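Local coordinates for protein YCAC GENE product (Escherichia coli, PDB 1YAC) that is an octameric hydrolase of unknown specificity that belongs to the isochorismatase-like family, at residues A[14-19]-A[98-103]; A[108-113]-A[121-126]. All blocks are in the same frame, centred on the assembly; numbering follows the deposited sequence.

Contact 1: residues A[14-19]-A[98-103]; sequences AVLLVD and KAVKAT
Val100 O is gripped by two donors of Thr103, the residue that meets Ala14 across the contact: Thr103 OG1 at 2.7 Å and Thr103 N at 3.2 Å. Thr103 OG1 also lies 3.7 Å from Ala14 CB. The contact joins strand 13-18 to helix 94-102, which covers part of one face of the parallel sheet in the three-layer alpha-beta-alpha sandwich of the isochorismatase fold.

The hydroxyl comes to Val100 O almost head-on, with a C=O...OG1 angle of 162°. A chi1 of 68° sets OG1 between the backbone N and the carbonyl carbon of Thr103, and from there it turns back to Val100 O. A further hydrogen bond joins Thr103 OG1 to Lys105 N. The hydroxyl therefore has polar partners although a methyl group lies beside it. Thr103 CB and CG2 are each 4.1 Å from the same Ala14 CB, so this methyl faces the whole branch point of the threonine.

No hydrogen bond crosses between the segments. The second touching pair is wholly apolar. Leu16 sends its forked end from the sheet, with CG anti to the carbonyl carbon (chi1 -45°), and its side chain meets that of Val100 at about a right angle. With Leu16, the neighbours Ile55 and Leu108 place Val100 over strands 54-59, 13-18 and 107-112. Trp91, from a loop, also touches it. Ala14 and Leu16 both point to the helix from strand 13-18, the middle one of these three. One branch of the valine serves both leucine methyls: Val100 CG2 is 3.8 Å from Leu16 CD2 and 4.1 Å from Leu16 CD1.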
ATOM      1  N   ALA A  14      22.840 -26.441 -10.425  1.00  8.27           N
ATOM      2  CA  ALA A  14      22.262 -27.285  -9.386  1.00  8.66           C
ATOM      3  C   ALA A  14      21.291 -26.396  -8.600  1.00  9.58           C
ATOM      4  O   ALA A  14      21.436 -25.163  -8.561  1.00  9.55           O
ATOM      5  CB  ALA A  14      23.332 -27.840  -8.461  1.00  6.98           C
ATOM      6  N   VAL A  15      20.291 -27.018  -7.998  1.00  9.46           N
ATOM      7  CA  VAL A  15      19.299 -26.279  -7.229  1.00  9.12           C
ATOM      8  C   VAL A  15      19.441 -26.607  -5.751  1.00  9.13           C
ATOM      9  O   VAL A  15      19.527 -27.784  -5.391  1.00  9.71           O
ATOM     10  CB  VAL A  15      17.870 -26.630  -7.708  1.00  8.24           C
ATOM     11  CG1 VAL A  15      16.809 -25.922  -6.843  1.00  7.51           C
ATOM     12  CG2 VAL A  15      17.701 -26.232  -9.160  1.00  6.77           C
ATOM     13  N   LEU A  16      19.524 -25.576  -4.907  1.00  8.33           N
ATOM     14  CA  LEU A  16      19.632 -25.774  -3.458  1.00  9.10           C
ATOM     15  C   LEU A  16      18.356 -25.249  -2.817  1.00  8.92           C
ATOM     16  O   LEU A  16      18.058 -24.055  -2.919  1.00  8.00           O
ATOM     17  CB  LEU A  16      20.829 -25.011  -2.861  1.00 10.39           C
ATOM     18  CG  LEU A  16      22.213 -25.039  -3.524  1.00 13.86           C
ATOM     19  CD1 LEU A  16      23.243 -24.410  -2.585  1.00 11.04           C
ATOM     20  CD2 LEU A  16      22.618 -26.439  -3.913  1.00 14.17           C
ATOM     21  N   LEU A  17      17.592 -26.141  -2.188  1.00  9.08           N
ATOM     22  CA  LEU A  17      16.344 -25.766  -1.524  1.00  8.33           C
ATOM     23  C   LEU A  17      16.623 -25.825  -0.027  1.00  8.93           C
ATOM     24  O   LEU A  17      16.700 -26.906   0.567  1.00  9.09           O
ATOM     25  CB  LEU A  17      15.219 -26.713  -1.939  1.00  8.53           C
ATOM     26  CG  LEU A  17      14.962 -26.760  -3.453  1.00  9.60           C
ATOM     27  CD1 LEU A  17      13.785 -27.690  -3.753  1.00  9.26           C
ATOM     28  CD2 LEU A  17      14.668 -25.346  -3.983  1.00  9.14           C
ATOM     29  N   VAL A  18      16.732 -24.648   0.580  1.00  8.73           N
ATOM     30  CA  VAL A  18      17.098 -24.522   1.981  1.00  8.12           C
ATOM     31  C   VAL A  18      16.012 -24.155   2.993  1.00  9.79           C
ATOM     32  O   VAL A  18      15.490 -23.036   2.993  1.00  8.78           O
ATOM     33  CB  VAL A  18      18.256 -23.481   2.124  1.00  9.64           C
ATOM     34  CG1 VAL A  18      18.903 -23.565   3.516  1.00 10.04           C
ATOM     35  CG2 VAL A  18      19.306 -23.676   1.016  1.00  9.65           C
ATOM     36  N   ASP A  19      15.705 -25.112   3.863  1.00  8.82           N
ATOM     37  CA  ASP A  19      14.770 -24.926   4.966  1.00 10.34           C
ATOM     38  C   ASP A  19      13.322 -24.500   4.690  1.00 10.41           C
ATOM     39  O   ASP A  19      12.752 -23.694   5.432  1.00 10.49           O
ATOM     40  CB  ASP A  19      15.391 -23.992   6.013  1.00 10.32           C
ATOM     41  CG  ASP A  19      16.787 -24.425   6.440  1.00 14.29           C
ATOM     42  OD1 ASP A  19      17.211 -25.557   6.125  1.00 13.74           O
ATOM     43  OD2 ASP A  19      17.479 -23.616   7.082  1.00 16.72           O
ATOM     44  N   LYS A  98      29.798 -30.815   0.552  1.00 12.56           N
ATOM     45  CA  LYS A  98      30.215 -31.991  -0.210  1.00 13.84           C
ATOM     46  C   LYS A  98      29.166 -32.334  -1.271  1.00 13.52           C
ATOM     47  O   LYS A  98      29.496 -32.547  -2.445  1.00 12.24           O
ATOM     48  CB  LYS A  98      30.408 -33.187   0.722  1.00 16.92           C
ATOM     49  CG  LYS A  98      31.848 -33.548   0.986  1.00 23.85           C
ATOM     50  CD  LYS A  98      31.945 -34.793   1.858  1.00 28.39           C
ATOM     51  CE  LYS A  98      31.270 -35.987   1.194  1.00 31.43           C
ATOM     52  NZ  LYS A  98      31.383 -37.222   2.030  1.00 36.37           N
ATOM     53  N   ALA A  99      27.897 -32.337  -0.867  1.00 11.71           N
ATOM     54  CA  ALA A  99      26.815 -32.649  -1.799  1.00 11.33           C
ATOM     55  C   ALA A  99      26.771 -31.615  -2.927  1.00 10.88           C
ATOM     56  O   ALA A  99      26.655 -31.976  -4.103  1.00 10.40           O
ATOM     57  CB  ALA A  99      25.474 -32.711  -1.069  1.00 10.74           C
ATOM     58  N   VAL A 100      26.910 -30.336  -2.574  1.00 10.66           N
ATOM     59  CA  VAL A 100      26.897 -29.271  -3.573  1.00 11.05           C
ATOM     60  C   VAL A 100      28.034 -29.460  -4.575  1.00 10.57           C
ATOM     61  O   VAL A 100      27.807 -29.476  -5.785  1.00 10.37           O
ATOM     62  CB  VAL A 100      27.023 -27.872  -2.931  1.00 11.20           C
ATOM     63  CG1 VAL A 100      27.174 -26.806  -4.023  1.00 11.80           C
ATOM     64  CG2 VAL A 100      25.799 -27.580  -2.070  1.00 10.07           C
ATOM     65  N   LYS A 101      29.247 -29.641  -4.068  1.00 11.32           N
ATOM     66  CA  LYS A 101      30.398 -29.825  -4.945  1.00 11.66           C
ATOM     67  C   LYS A 101      30.318 -31.113  -5.757  1.00 11.86           C
ATOM     68  O   LYS A 101      30.798 -31.160  -6.890  1.00 12.33           O
ATOM     69  CB  LYS A 101      31.701 -29.741  -4.147  1.00 12.85           C
ATOM     70  CG  LYS A 101      31.953 -28.334  -3.576  1.00 11.98           C
ATOM     71  CD  LYS A 101      33.283 -28.223  -2.862  1.00 14.53           C
ATOM     72  CE  LYS A 101      33.507 -26.798  -2.398  1.00 15.29           C
ATOM     73  NZ  LYS A 101      34.849 -26.612  -1.797  1.00 16.69           N
ATOM     74  N   ALA A 102      29.665 -32.137  -5.209  1.00 11.35           N
ATOM     75  CA  ALA A 102      29.530 -33.419  -5.900  1.00 11.27           C
ATOM     76  C   ALA A 102      28.641 -33.317  -7.136  1.00 11.68           C
ATOM     77  O   ALA A 102      28.670 -34.198  -7.995  1.00 12.21           O
ATOM     78  CB  ALA A 102      28.989 -34.487  -4.961  1.00 11.63           C
ATOM     79  N   THR A 103      27.808 -32.285  -7.211  1.00  9.80           N
ATOM     80  CA  THR A 103      26.945 -32.124  -8.376  1.00  9.54           C
ATOM     81  C   THR A 103      27.814 -31.773  -9.585  1.00 10.02           C
ATOM     82  O   THR A 103      27.414 -31.989 -10.723  1.00  8.93           O
ATOM     83  CB  THR A 103      25.900 -30.992  -8.195  1.00  9.93           C
ATOM     84  OG1 THR A 103      26.556 -29.726  -8.149  1.00  8.68           O
ATOM     85  CG2 THR A 103      25.092 -31.175  -6.918  1.00  9.85           C
TER

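Contact 2: residues A[108-113]-A[121-126]; sequences LIIAGV and FPALSA
The helix segment 121-126 lies over strand segment 108-113, with Ile110 CA 7.3 Å from Ala123 CA and Leu108 CA 8.4 Å from Ala126 CA. This is the first strand and the helix of a beta-alpha-beta unit that runs on into strand 132-136, within the parallel sheet of the alpha-beta-alpha sandwich.

Two long side chains of the strand meet two alanines of the helix. Ile110 is extended (chi2 178°), and the end of its longer branch lies against the helix backbone itself: Ile110 CD1 is 3.9 Å from Ala123 CA and 4.2 Å from Ala123 CB. Leu108 uses one methyl, with Leu108 CD1 3.8 Å from Ala126 CB. The small alanine side chains probably let the helix come close to the strand. Val133 of the next strand touches Ile110, Ala123 and Ala126, so both strands of the unit contribute to the layer between helix and sheet.

Other residues of the helix segment serve other neighbours. Phe121, Leu124 and Ser125 pack on Tyr5 of a second subunit, so one helix takes part in both the core and the octamer. Ser125 OG donates to Phe121 O at 3.1 Å, from above the carbonyl plane, 44° out of it. Ser125 N bonds to Phe121 O at 3.0 Å. Asn89 ND2 is also hydrogen-bonded to Ser125 OG. The helix is kinked at Pro122, whose N makes no bond to the turn before.

The chemistry between the two segments is carbon against carbon. No hydrogen bond joins them, and all four touching residues are buried. Packing and the exclusion of water probably account for the hold between helix and strand here. The strand spends backbone bonds on its neighbours 13-18 and 132-136, while Ser125 and Ala126 bond back within the helix.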
ATOM      1  N   LEU A 108      24.645 -22.189  -9.082  1.00  7.70           N
ATOM      2  CA  LEU A 108      23.775 -22.645  -8.007  1.00  8.10           C
ATOM      3  C   LEU A 108      22.544 -21.764  -7.967  1.00  8.62           C
ATOM      4  O   LEU A 108      22.657 -20.538  -7.873  1.00  9.44           O
ATOM      5  CB  LEU A 108      24.478 -22.552  -6.651  1.00  8.72           C
ATOM      6  CG  LEU A 108      25.823 -23.260  -6.522  1.00  8.12           C
ATOM      7  CD1 LEU A 108      26.358 -23.112  -5.081  1.00  8.82           C
ATOM      8  CD2 LEU A 108      25.648 -24.730  -6.896  1.00  8.49           C
ATOM      9  N   ILE A 109      21.381 -22.398  -8.054  1.00  8.62           N
ATOM     10  CA  ILE A 109      20.089 -21.710  -7.997  1.00  7.88           C
ATOM     11  C   ILE A 109      19.643 -21.951  -6.560  1.00  8.80           C
ATOM     12  O   ILE A 109      19.388 -23.099  -6.165  1.00  8.67           O
ATOM     13  CB  ILE A 109      19.101 -22.349  -8.991  1.00  7.26           C
ATOM     14  CG1 ILE A 109      19.619 -22.172 -10.417  1.00  6.55           C
ATOM     15  CG2 ILE A 109      17.708 -21.742  -8.825  1.00  7.74           C
ATOM     16  CD1 ILE A 109      18.912 -23.034 -11.436  1.00  6.35           C
ATOM     17  N   ILE A 110      19.546 -20.884  -5.774  1.00  8.10           N
ATOM     18  CA  ILE A 110      19.207 -21.031  -4.365  1.00  7.74           C
ATOM     19  C   ILE A 110      17.911 -20.350  -3.940  1.00  7.97           C
ATOM     20  O   ILE A 110      17.627 -19.227  -4.356  1.00  7.01           O
ATOM     21  CB  ILE A 110      20.346 -20.459  -3.490  1.00  9.21           C
ATOM     22  CG1 ILE A 110      21.702 -20.973  -3.977  1.00 12.85           C
ATOM     23  CG2 ILE A 110      20.145 -20.864  -2.028  1.00  9.18           C
ATOM     24  CD1 ILE A 110      22.908 -20.415  -3.192  1.00 14.10           C
ATOM     25  N   ALA A 111      17.151 -21.030  -3.079  1.00  7.06           N
ATOM     26  CA  ALA A 111      15.897 -20.492  -2.544  1.00  6.26           C
ATOM     27  C   ALA A 111      15.701 -21.125  -1.175  1.00  7.30           C
ATOM     28  O   ALA A 111      16.228 -22.209  -0.916  1.00  7.72           O
ATOM     29  CB  ALA A 111      14.733 -20.825  -3.458  1.00  5.50           C
ATOM     30  N   GLY A 112      14.930 -20.478  -0.304  1.00  8.02           N
ATOM     31  CA  GLY A 112      14.727 -21.021   1.029  1.00  8.65           C
ATOM     32  C   GLY A 112      14.150 -20.018   2.010  1.00  9.65           C
ATOM     33  O   GLY A 112      13.678 -18.955   1.605  1.00  8.59           O
ATOM     34  N   VAL A 113      14.143 -20.365   3.297  1.00 10.49           N
ATOM     35  CA  VAL A 113      13.610 -19.462   4.310  1.00 10.75           C
ATOM     36  C   VAL A 113      14.430 -19.530   5.595  1.00 10.23           C
ATOM     37  O   VAL A 113      14.947 -20.594   5.942  1.00  9.44           O
ATOM     38  CB  VAL A 113      12.049 -19.649   4.571  1.00 14.63           C
ATOM     39  CG1 VAL A 113      11.444 -20.765   3.744  1.00 13.57           C
ATOM     40  CG2 VAL A 113      11.716 -19.791   6.055  1.00 13.96           C
ATOM     41  N   PHE A 121      23.213 -16.433   3.694  1.00  8.58           N
ATOM     42  CA  PHE A 121      24.475 -16.948   4.243  1.00  8.26           C
ATOM     43  C   PHE A 121      25.160 -17.924   3.269  1.00  8.55           C
ATOM     44  O   PHE A 121      26.323 -17.703   2.875  1.00  8.79           O
ATOM     45  CB  PHE A 121      24.285 -17.560   5.641  1.00  6.49           C
ATOM     46  CG  PHE A 121      23.872 -16.563   6.714  1.00  8.31           C
ATOM     47  CD1 PHE A 121      23.641 -15.218   6.413  1.00  7.73           C
ATOM     48  CD2 PHE A 121      23.691 -16.987   8.029  1.00  7.54           C
ATOM     49  CE1 PHE A 121      23.230 -14.301   7.410  1.00  9.01           C
ATOM     50  CE2 PHE A 121      23.282 -16.078   9.031  1.00  9.69           C
ATOM     51  CZ  PHE A 121      23.051 -14.735   8.716  1.00  6.82           C
ATOM     52  N   PRO A 122      24.455 -19.000   2.850  1.00  8.09           N
ATOM     53  CA  PRO A 122      25.133 -19.904   1.918  1.00  8.51           C
ATOM     54  C   PRO A 122      25.387 -19.257   0.550  1.00 10.01           C
ATOM     55  O   PRO A 122      26.366 -19.600  -0.127  1.00  9.46           O
ATOM     56  CB  PRO A 122      24.195 -21.111   1.864  1.00  9.07           C
ATOM     57  CG  PRO A 122      22.862 -20.545   2.215  1.00  8.35           C
ATOM     58  CD  PRO A 122      23.180 -19.582   3.307  1.00  6.10           C
ATOM     59  N   ALA A 123      24.526 -18.321   0.135  1.00  9.04           N
ATOM     60  CA  ALA A 123      24.758 -17.639  -1.149  1.00  9.35           C
ATOM     61  C   ALA A 123      26.101 -16.890  -1.088  1.00  9.01           C
ATOM     62  O   ALA A 123      26.912 -16.985  -2.004  1.00  9.08           O
ATOM     63  CB  ALA A 123      23.617 -16.660  -1.481  1.00  7.62           C
ATOM     64  N   LEU A 124      26.341 -16.178   0.010  1.00  9.05           N
ATOM     65  CA  LEU A 124      27.570 -15.410   0.177  1.00 10.32           C
ATOM     66  C   LEU A 124      28.782 -16.334   0.284  1.00 10.38           C
ATOM     67  O   LEU A 124      29.842 -16.049  -0.280  1.00 10.66           O
ATOM     68  CB  LEU A 124      27.461 -14.501   1.415  1.00 11.70           C
ATOM     69  CG  LEU A 124      26.347 -13.448   1.359  1.00 14.01           C
ATOM     70  CD1 LEU A 124      26.248 -12.689   2.681  1.00 13.93           C
ATOM     71  CD2 LEU A 124      26.591 -12.492   0.203  1.00 14.34           C
ATOM     72  N   SER A 125      28.622 -17.434   1.012  1.00 10.82           N
ATOM     73  CA  SER A 125      29.699 -18.414   1.180  1.00  9.75           C
ATOM     74  C   SER A 125      30.063 -19.017  -0.174  1.00  9.77           C
ATOM     75  O   SER A 125      31.241 -19.134  -0.513  1.00 11.16           O
ATOM     76  CB  SER A 125      29.257 -19.529   2.135  1.00 10.41           C
ATOM     77  OG  SER A 125      29.099 -19.057   3.477  1.00 11.49           O
ATOM     78  N   ALA A 126      29.043 -19.359  -0.956  1.00  9.62           N
ATOM     79  CA  ALA A 126      29.229 -19.954  -2.279  1.00  9.89           C
ATOM     80  C   ALA A 126      29.927 -18.992  -3.252  1.00 10.36           C
ATOM     81  O   ALA A 126      30.779 -19.407  -4.045  1.00 10.03           O
ATOM     82  CB  ALA A 126      27.885 -20.423  -2.838  1.00  9.48           C
TER

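Contacts 1 and 2 have centres 9 Å apart and share the sheet, since strands 13-18 and 107-112 are neighbours in it. Leu16 N to Ile109 O and Ala14 O to Ile109 N, both 2.8 Å, are probable hydrogen bonds that join them. Helices 94-102 and 115-128 cover the same face; Val100 CG1 of contact 1 and Leu108 CD2 of contact 2 meet at 3.9 Å. Beyond the strand ends, Asp19 CB packs on Val113 O at 3.4 Å. Asp19 also forms a salt bridge to Arg84 and touches Cys118 of helix 115-128. These three gather at the C-terminal ends of the strands, consistent with the active-site location in isochorismatase-like hydrolases.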